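Local coordinates for Glyoxalase/bleomycin resisance protein/dioxygenase (Streptomyces sp. CB03234, PDB 5UJP), which binds riboflavin and calcium as a member of the glyoxalase/bleomycin resistance protein/dioxygenase superfamily, and may have dioxygenase activity, at residues A[16-21]-A[84-89]. Residues are numbered along the deposited sequence; the frame is centred on the assembly and turned at random.
Sequences KDFYVE and RGVAVD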
# COMPACT_ATOMS: atom_id res chain seq x y z
N LYS A 16 12.31 2.76 -12.50
CA LYS A 16 11.46 2.83 -13.69
C LYS A 16 11.76 1.69 -14.67
O LYS A 16 10.83 1.04 -15.20
CB LYS A 16 11.64 4.16 -14.40
CG LYS A 16 10.79 4.35 -15.62
CD LYS A 16 10.98 5.75 -16.20
CE LYS A 16 10.05 6.04 -17.38
NZ LYS A 16 10.37 7.37 -18.04
N ASP A 17 13.04 1.45 -14.95
CA ASP A 17 13.41 0.32 -15.81
C ASP A 17 12.79 -0.97 -15.29
O ASP A 17 12.23 -1.76 -16.06
CB ASP A 17 14.93 0.13 -15.81
CG ASP A 17 15.69 1.24 -16.52
OD1 ASP A 17 15.13 1.99 -17.34
OD2 ASP A 17 16.90 1.35 -16.23
N PHE A 18 12.91 -1.22 -13.99
CA PHE A 18 12.42 -2.47 -13.42
C PHE A 18 10.91 -2.58 -13.51
O PHE A 18 10.37 -3.57 -14.04
CB PHE A 18 12.89 -2.62 -11.98
CG PHE A 18 12.44 -3.93 -11.35
CD1 PHE A 18 13.12 -5.10 -11.63
CD2 PHE A 18 11.34 -3.97 -10.49
CE1 PHE A 18 12.69 -6.30 -11.07
CE2 PHE A 18 10.93 -5.16 -9.92
CZ PHE A 18 11.61 -6.33 -10.21
N TYR A 19 10.18 -1.58 -12.98
CA TYR A 19 8.72 -1.74 -12.88
C TYR A 19 8.05 -1.64 -14.24
O TYR A 19 7.09 -2.36 -14.50
CB TYR A 19 8.10 -0.74 -11.90
CG TYR A 19 8.37 -1.13 -10.47
CD1 TYR A 19 7.49 -1.97 -9.76
CD2 TYR A 19 9.50 -0.65 -9.80
CE1 TYR A 19 7.73 -2.35 -8.49
CE2 TYR A 19 9.75 -1.03 -8.47
CZ TYR A 19 8.87 -1.87 -7.82
OH TYR A 19 9.11 -2.27 -6.49
N VAL A 20 8.49 -0.71 -15.07
CA VAL A 20 7.82 -0.51 -16.35
C VAL A 20 8.31 -1.53 -17.37
O VAL A 20 7.52 -2.23 -18.02
CB VAL A 20 8.01 0.94 -16.83
CG1 VAL A 20 7.32 1.14 -18.20
CG2 VAL A 20 7.49 1.94 -15.80
N GLU A 21 9.63 -1.60 -17.57
CA GLU A 21 10.13 -2.41 -18.68
C GLU A 21 10.23 -3.89 -18.31
O GLU A 21 9.78 -4.76 -19.06
CB GLU A 21 11.46 -1.85 -19.19
CG GLU A 21 11.44 -0.38 -19.57
CD GLU A 21 10.66 -0.11 -20.83
OE1 GLU A 21 10.91 -0.81 -21.83
OE2 GLU A 21 9.82 0.82 -20.83
N ARG A 84 13.07 -13.16 -17.11
CA ARG A 84 13.71 -11.86 -17.23
C ARG A 84 14.73 -11.60 -16.13
O ARG A 84 15.11 -10.44 -15.92
CB ARG A 84 12.66 -10.76 -17.31
CG ARG A 84 11.89 -10.78 -18.61
CD ARG A 84 10.71 -9.85 -18.56
NE ARG A 84 10.07 -9.78 -19.87
CZ ARG A 84 9.89 -8.66 -20.56
NH1 ARG A 84 10.26 -7.49 -20.05
NH2 ARG A 84 9.32 -8.71 -21.76
N GLY A 85 15.12 -12.64 -15.41
CA GLY A 85 16.14 -12.50 -14.38
C GLY A 85 15.66 -11.98 -13.05
O GLY A 85 16.46 -11.41 -12.29
N VAL A 86 14.38 -12.15 -12.73
CA VAL A 86 13.86 -11.66 -11.47
C VAL A 86 13.74 -12.82 -10.49
O VAL A 86 13.27 -13.90 -10.86
CB VAL A 86 12.51 -10.98 -11.69
CG1 VAL A 86 11.90 -10.52 -10.35
CG2 VAL A 86 12.67 -9.81 -12.65
N ALA A 87 14.10 -12.57 -9.23
CA ALA A 87 13.96 -13.59 -8.19
C ALA A 87 12.49 -13.73 -7.81
O ALA A 87 11.85 -12.74 -7.44
CB ALA A 87 14.76 -13.19 -6.96
N VAL A 88 11.97 -14.97 -7.85
CA VAL A 88 10.57 -15.26 -7.54
C VAL A 88 10.45 -16.37 -6.50
O VAL A 88 11.09 -17.42 -6.63
CB VAL A 88 9.74 -15.62 -8.78
CG1 VAL A 88 8.36 -16.06 -8.37
CG2 VAL A 88 9.69 -14.48 -9.77
N ASP A 89 9.60 -16.15 -5.50
CA ASP A 89 9.24 -17.16 -4.50
C ASP A 89 7.81 -17.57 -4.77
O ASP A 89 6.88 -16.75 -4.68
CB ASP A 89 9.38 -16.57 -3.10
CG ASP A 89 9.15 -17.59 -1.98
OD1 ASP A 89 8.94 -18.77 -2.27
OD2 ASP A 89 9.20 -17.19 -0.79
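In this vicinal oxygen chelate fold, helix 12-23 meets the turn between helix 74-83 and strand 88-94, where Phe18 reaches Val86. The contact is a small example of how parts of the chain distant in sequence are joined by a buried apolar pair with a polar reach at its border. Phe18 carries its CG anti to the backbone N (chi1 -179°), which sends the ring off the helix to meet Val86 coming from the opposite direction. CE1 of Phe18 lies 3.8 Å from CG2 of Val86, the methyl approaching the ring obliquely. Phe102 of strand 97-103 touches both side chains, and Leu81 of helix 74-83 also packs on Val86, so the pair belongs to a larger hydrophobic cluster. Val86 is brought into it by a Schellman motif that ends helix 74-83: Gly85, with a phi of +82°, is the C-prime residue, and Val86 N bonds back to Leu81 O.

Toward the exposed border, Arg84 stretches across to the end of segment 16-21, its chain straight out to NE. There the guanidinium meets the backbone rather than a carboxylate: NH1 of Arg84 stands 2.9 Å from Glu21 O, the carbonyl oxygen approaching the rim of the flat group, close to level with it. The same nitrogen makes a weak hydrogen bond to Thr22 O. Glu21 OE1 remains 6.9 Å from Arg84 NH1, too far for a salt bridge, although the opposite charges may still attract weakly. The chemistry thus implies a modest, two-part junction, with buried apolar contact linking helix 12-23 to the turn before strand 88-94 and a cationic group beside late-helix carbonyl oxygens at the surface.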